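Local coordinates for protein PatF (Prochloron didemni, PDB 4BG2) that belongs to the cyanobactin prenyltransferase family and is probably linked to patellamide biosynthesis, at residues E78-A83 with I117-G122; F257-L262 with E294-Y299. One frame throughout, in Å; residues are numbered along the deposited sequence.

Interaction 1 of 2, residues E78-A83 with I117-G122; sequences ESLTHA and INNTIG
Ser-79 and Asn-119 face each other where the start of helix 79-91 runs over strand 116-124. Their CA atoms are 5.9 Å apart, and the axes of helix 79-83 and strand 117-119 run almost parallel, inclined at 8° with a closest approach of 8.0 Å. This is outer packing of the antiparallel barrel, probably the one known from ABBA-type prenyltransferases. Just before Asn-119, Ile-117 and Asn-118 both face His-139 of the next strand in a classic beta bulge.

The Asn-119 carboxamide carries the polar part of the contact. Its CG lies between its own backbone N and carbonyl carbon (chi1 65°), which lifts the amide towards the helix. The hydroxyl of Ser-79 donates to it in a short bond, OG to OD1 2.5 Å, arriving from above the carbonyl plane. ND2 gives a bond of 2.9 Å to Thr-120 O, which lies close to the Asn-119 amide plane while ND2 stands above the Thr-120 carbonyl plane, and a weak one to Ser-79 O. Bonds at both ends should hinder the amide from flipping. Leu-80 crosses the Asn-119 side chain at about a right angle, its CD2 resting near OD1.

A leucine in place of Asn-119 has no carboxamide, which would probably leave the buried Ser-79 hydroxyl and the Thr-120 carbonyl without this mate and the helix without its polar tie to the strand.

Further on the contact becomes apolar. Ile-121, which also packs on helix 34-42, sets its CG2 methyl 4.1 Å from Ala-83 CB and equally far from His-82 CB; the same methyl lies 3.7 Å from Ala-83 N.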
loop_
_atom_site.group_PDB
_atom_site.type_symbol
_atom_site.label_atom_id
_atom_site.label_comp_id
_atom_site.label_asym_id
_atom_site.label_seq_id
_atom_site.Cartn_x
_atom_site.Cartn_y
_atom_site.Cartn_z
ATOM N N GLU A 78 -0.351 -19.280 -1.655
ATOM C CA GLU A 78 -1.809 -19.361 -1.799
ATOM C C GLU A 78 -2.490 -17.994 -1.845
ATOM O O GLU A 78 -3.563 -17.854 -2.442
ATOM C CB GLU A 78 -2.478 -20.284 -0.766
ATOM C CG GLU A 78 -2.288 -19.972 0.715
ATOM C CD GLU A 78 -1.054 -20.594 1.344
ATOM O OE1 GLU A 78 -0.227 -21.228 0.624
ATOM O OE2 GLU A 78 -0.938 -20.429 2.579
ATOM N N SER A 79 -1.870 -16.982 -1.246
ATOM C CA SER A 79 -2.397 -15.624 -1.351
ATOM C C SER A 79 -2.535 -15.155 -2.813
ATOM O O SER A 79 -3.359 -14.285 -3.114
ATOM C CB SER A 79 -1.523 -14.641 -0.557
ATOM O OG SER A 79 -0.171 -14.678 -0.993
ATOM N N LEU A 80 -1.738 -15.712 -3.719
ATOM C CA LEU A 80 -1.852 -15.372 -5.132
ATOM C C LEU A 80 -3.226 -15.695 -5.737
ATOM O O LEU A 80 -3.700 -14.992 -6.614
ATOM C CB LEU A 80 -0.754 -16.054 -5.972
ATOM C CG LEU A 80 0.690 -15.535 -5.789
ATOM C CD1 LEU A 80 1.681 -16.520 -6.396
ATOM C CD2 LEU A 80 0.865 -14.157 -6.382
ATOM N N THR A 81 -3.874 -16.738 -5.274
ATOM C CA THR A 81 -5.131 -17.130 -5.876
ATOM C C THR A 81 -6.136 -15.996 -5.783
ATOM O O THR A 81 -6.893 -15.767 -6.701
ATOM C CB THR A 81 -5.700 -18.390 -5.227
ATOM O OG1 THR A 81 -5.816 -18.184 -3.808
ATOM C CG2 THR A 81 -4.799 -19.563 -5.508
ATOM N N HIS A 82 -6.114 -15.260 -4.677
ATOM C CA HIS A 82 -7.011 -14.113 -4.516
ATOM C C HIS A 82 -6.737 -13.037 -5.548
ATOM O O HIS A 82 -7.657 -12.428 -6.088
ATOM C CB HIS A 82 -6.906 -13.542 -3.085
ATOM C CG HIS A 82 -7.339 -14.515 -2.035
ATOM N ND1 HIS A 82 -8.620 -15.019 -1.978
ATOM C CD2 HIS A 82 -6.648 -15.133 -1.050
ATOM C CE1 HIS A 82 -8.707 -15.883 -0.984
ATOM N NE2 HIS A 82 -7.525 -15.961 -0.399
ATOM N N ALA A 83 -5.465 -12.790 -5.813
ATOM C CA ALA A 83 -5.069 -11.794 -6.795
ATOM C C ALA A 83 -5.524 -12.194 -8.187
ATOM O O ALA A 83 -6.146 -11.411 -8.904
ATOM C CB ALA A 83 -3.564 -11.621 -6.782
ATOM N N ILE A 117 6.041 -13.339 2.719
ATOM C CA ILE A 117 4.979 -13.508 3.702
ATOM C C ILE A 117 3.650 -13.703 2.997
ATOM O O ILE A 117 2.936 -14.665 3.249
ATOM C CB ILE A 117 4.859 -12.287 4.655
ATOM C CG1 ILE A 117 6.140 -12.116 5.474
ATOM C CG2 ILE A 117 3.682 -12.465 5.597
ATOM C CD1 ILE A 117 6.211 -10.811 6.248
ATOM N N ASN A 118 3.325 -12.782 2.110
ATOM C CA ASN A 118 2.051 -12.806 1.406
ATOM C C ASN A 118 2.063 -11.786 0.309
ATOM O O ASN A 118 3.029 -11.031 0.148
ATOM C CB ASN A 118 0.881 -12.529 2.358
ATOM C CG ASN A 118 0.880 -11.106 2.933
ATOM O OD1 ASN A 118 1.224 -10.130 2.270
ATOM N ND2 ASN A 118 0.416 -10.987 4.153
ATOM N N ASN A 119 0.978 -11.767 -0.436
ATOM C CA ASN A 119 0.603 -10.600 -1.222
ATOM C C ASN A 119 -0.735 -10.070 -0.708
ATOM O O ASN A 119 -1.482 -10.797 -0.084
ATOM C CB ASN A 119 0.543 -10.921 -2.699
ATOM C CG ASN A 119 -0.558 -11.911 -3.040
ATOM O OD1 ASN A 119 -0.359 -13.133 -2.983
ATOM N ND2 ASN A 119 -1.722 -11.391 -3.379
ATOM N N THR A 120 -0.993 -8.792 -0.944
ATOM C CA THR A 120 -2.263 -8.187 -0.623
ATOM C C THR A 120 -3.173 -8.274 -1.847
ATOM O O THR A 120 -2.748 -8.666 -2.935
ATOM C CB THR A 120 -2.110 -6.672 -0.325
ATOM O OG1 THR A 120 -1.605 -6.032 -1.478
ATOM C CG2 THR A 120 -1.150 -6.406 0.800
ATOM N N ILE A 121 -4.421 -7.867 -1.685
ATOM C CA ILE A 121 -5.175 -7.449 -2.839
ATOM C C ILE A 121 -5.771 -6.093 -2.527
ATOM O O ILE A 121 -6.167 -5.806 -1.410
ATOM C CB ILE A 121 -6.291 -8.438 -3.264
ATOM C CG1 ILE A 121 -7.199 -8.799 -2.114
ATOM C CG2 ILE A 121 -5.684 -9.713 -3.851
ATOM C CD1 ILE A 121 -8.498 -9.414 -2.548
ATOM N N GLY A 122 -5.888 -5.289 -3.558
ATOM C CA GLY A 122 -6.371 -3.968 -3.393
ATOM C C GLY A 122 -6.856 -3.370 -4.666
ATOM O O GLY A 122 -6.535 -3.852 -5.757
#

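Interaction 2 of 2, residues F257-L262 with E294-Y299; sequences FTFNSL and ENFCFY
Glu-294, just ahead of strand 295-303, meets Asn-260 at the close of the 257-260 loop, with CA atoms 5.6 Å apart. The glutamate starts out pointing away, but its chain bends at chi2 and brings the carboxylate back. Asn-260 ND2 donates to Glu-294 OE1 at 3.1 Å in a nearly straight bond that lies in the amide plane yet reaches the carboxylate from above its own; the two flat groups are almost perpendicular. Asn-260 is also the N-cap residue of helix 261-272, and its OD1 accepts from the backbone N of Gly-263. One asparagine thus ties the helix start to the strand start.

Phe-296, the next residue to reach the loop, turns an edge to this amide: its CE1 lies 3.7 Å from Asn-260 OD1, with the oxygen close to the ring plane. Its CZ also touches Phe-259 CD1 at 4.0 Å, the two rings tilted at 41°. Strand 295-303 pairs with strands 276-284 and 48-57, which closes the barrel, and Phe-296 and Phe-298 look outward to the helical layer.

Two residues later, Phe-298 points the same way. With CG anti to the backbone N (chi1 -164°), its ring reaches towards Phe-259, and CE2 comes within 3.9 Å of Phe-259 CZ. These planes make 35°, so Phe-259 meets both neighbours obliquely, through CD1 on one and CZ on the other, in a three-ring cluster. Ile-281 of strand 276-284 touches both Phe-259 and Phe-298, and Ile-266 and Cys-270 of helix 261-272 pack on Phe-298.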
loop_
_atom_site.group_PDB
_atom_site.type_symbol
_atom_site.label_atom_id
_atom_site.label_comp_id
_atom_site.label_asym_id
_atom_site.label_seq_id
_atom_site.Cartn_x
_atom_site.Cartn_y
_atom_site.Cartn_z
ATOM N N PHE A 257 3.438 16.679 10.932
ATOM C CA PHE A 257 2.840 17.096 9.684
ATOM C C PHE A 257 1.797 18.178 9.935
ATOM O O PHE A 257 1.090 18.137 10.944
ATOM C CB PHE A 257 2.139 15.892 9.022
ATOM C CG PHE A 257 3.037 14.706 8.805
ATOM C CD1 PHE A 257 3.891 14.664 7.713
ATOM C CD2 PHE A 257 3.039 13.636 9.688
ATOM C CE1 PHE A 257 4.717 13.572 7.509
ATOM C CE2 PHE A 257 3.874 12.545 9.488
ATOM C CZ PHE A 257 4.711 12.517 8.396
ATOM N N THR A 258 1.681 19.109 8.988
ATOM C CA THR A 258 0.588 20.080 8.933
ATOM C C THR A 258 -0.174 19.851 7.644
ATOM O O THR A 258 0.423 19.783 6.567
ATOM C CB THR A 258 1.138 21.524 8.953
ATOM O OG1 THR A 258 1.986 21.680 10.090
ATOM C CG2 THR A 258 0.019 22.553 9.007
ATOM N N PHE A 259 -1.491 19.717 7.745
ATOM C CA PHE A 259 -2.307 19.319 6.613
ATOM C C PHE A 259 -3.111 20.485 6.075
ATOM O O PHE A 259 -3.428 21.429 6.815
ATOM C CB PHE A 259 -3.301 18.226 7.022
ATOM C CG PHE A 259 -2.667 16.991 7.618
ATOM C CD1 PHE A 259 -1.998 16.080 6.820
ATOM C CD2 PHE A 259 -2.778 16.720 8.983
ATOM C CE1 PHE A 259 -1.434 14.934 7.367
ATOM C CE2 PHE A 259 -2.220 15.572 9.532
ATOM C CZ PHE A 259 -1.548 14.678 8.722
ATOM N N ASN A 260 -3.465 20.404 4.792
ATOM C CA ASN A 260 -4.530 21.232 4.263
ATOM C C ASN A 260 -5.848 20.792 4.916
ATOM O O ASN A 260 -5.854 19.909 5.765
ATOM C CB ASN A 260 -4.566 21.185 2.731
ATOM C CG ASN A 260 -4.977 19.823 2.184
ATOM O OD1 ASN A 260 -5.281 18.901 2.935
ATOM N ND2 ASN A 260 -5.044 19.723 0.861
ATOM N N SER A 261 -6.951 21.420 4.553
ATOM C CA SER A 261 -8.221 21.161 5.222
ATOM C C SER A 261 -8.691 19.702 5.096
ATOM O O SER A 261 -9.164 19.092 6.065
ATOM C CB SER A 261 -9.272 22.091 4.647
ATOM O OG SER A 261 -10.556 21.680 5.047
ATOM N N LEU A 262 -8.557 19.146 3.904
ATOM C CA LEU A 262 -8.912 17.744 3.689
ATOM C C LEU A 262 -8.113 16.772 4.561
ATOM O O LEU A 262 -8.651 15.761 5.005
ATOM C CB LEU A 262 -8.770 17.385 2.215
ATOM C CG LEU A 262 -9.909 17.821 1.291
ATOM C CD1 LEU A 262 -9.597 17.418 -0.137
ATOM C CD2 LEU A 262 -11.238 17.234 1.755
ATOM N N GLU A 294 -0.507 19.541 0.745
ATOM C CA GLU A 294 -1.615 19.657 -0.199
ATOM C C GLU A 294 -1.764 18.386 -1.050
ATOM O O GLU A 294 -2.870 18.053 -1.494
ATOM C CB GLU A 294 -1.386 20.869 -1.110
ATOM C CG GLU A 294 -1.508 22.221 -0.395
ATOM C CD GLU A 294 -2.947 22.768 -0.281
ATOM O OE1 GLU A 294 -3.950 22.124 -0.721
ATOM O OE2 GLU A 294 -3.092 23.870 0.283
ATOM N N ASN A 295 -0.640 17.710 -1.293
ATOM C CA ASN A 295 -0.580 16.559 -2.151
ATOM C C ASN A 295 0.070 15.404 -1.403
ATOM O O ASN A 295 1.275 15.423 -1.146
ATOM C CB ASN A 295 0.201 16.893 -3.410
ATOM C CG ASN A 295 -0.441 18.010 -4.204
ATOM O OD1 ASN A 295 -1.515 17.834 -4.764
ATOM N ND2 ASN A 295 0.211 19.174 -4.246
ATOM N N PHE A 296 -0.741 14.419 -1.044
ATOM C CA PHE A 296 -0.299 13.335 -0.176
ATOM C C PHE A 296 -1.349 12.252 -0.127
ATOM O O PHE A 296 -2.475 12.448 -0.561
ATOM C CB PHE A 296 -0.022 13.827 1.267
ATOM C CG PHE A 296 -1.228 14.386 1.955
ATOM C CD1 PHE A 296 -1.626 15.700 1.720
ATOM C CD2 PHE A 296 -1.973 13.604 2.824
ATOM C CE1 PHE A 296 -2.751 16.213 2.337
ATOM C CE2 PHE A 296 -3.114 14.109 3.426
ATOM C CZ PHE A 296 -3.486 15.425 3.200
ATOM N N CYS A 297 -0.958 11.115 0.424
ATOM C CA CYS A 297 -1.874 10.024 0.714
ATOM C C CYS A 297 -1.873 9.726 2.189
ATOM O O CYS A 297 -0.825 9.702 2.807
ATOM C CB CYS A 297 -1.435 8.769 -0.022
ATOM S SG CYS A 297 -1.880 8.798 -1.738
ATOM N N PHE A 298 -3.049 9.498 2.749
ATOM C CA PHE A 298 -3.219 9.211 4.166
ATOM C C PHE A 298 -3.819 7.790 4.309
ATOM O O PHE A 298 -4.927 7.531 3.871
ATOM C CB PHE A 298 -4.154 10.273 4.714
ATOM C CG PHE A 298 -4.166 10.392 6.218
ATOM C CD1 PHE A 298 -4.313 9.283 7.030
ATOM C CD2 PHE A 298 -4.101 11.645 6.809
ATOM C CE1 PHE A 298 -4.347 9.409 8.423
ATOM C CE2 PHE A 298 -4.155 11.785 8.193
ATOM C CZ PHE A 298 -4.266 10.663 9.005
ATOM N N TYR A 299 -3.089 6.910 4.975
ATOM C CA TYR A 299 -3.441 5.498 5.120
ATOM C C TYR A 299 -3.791 5.259 6.576
ATOM O O TYR A 299 -3.174 5.843 7.448
ATOM C CB TYR A 299 -2.223 4.637 4.753
ATOM C CG TYR A 299 -1.894 4.607 3.294
ATOM C CD1 TYR A 299 -1.095 5.568 2.699
ATOM C CD2 TYR A 299 -2.426 3.594 2.473
ATOM C CE1 TYR A 299 -0.804 5.516 1.320
ATOM C CE2 TYR A 299 -2.140 3.540 1.119
ATOM C CZ TYR A 299 -1.341 4.486 0.550
ATOM O OH TYR A 299 -1.111 4.402 -0.811
#

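How the interactions relate
Interaction 1 lays a helix on the closed antiparallel sheet and interaction 2 the loop leading into one, on opposite sides of the chain's centre, about 29 Å apart between centres and about 10 Å between nearest atoms. They share no helix or strand, the 78-83/117-122 pair coming earlier in the chain. Both are largely buried, although interaction 2 has a partly exposed acidic residue at its margin. Each sets an asparagine amide at a helix start, from the strand in interaction 1 and from the helix cap itself in interaction 2. Aliphatic side chains complete the first contact, whereas three phenylalanine rings fill the second.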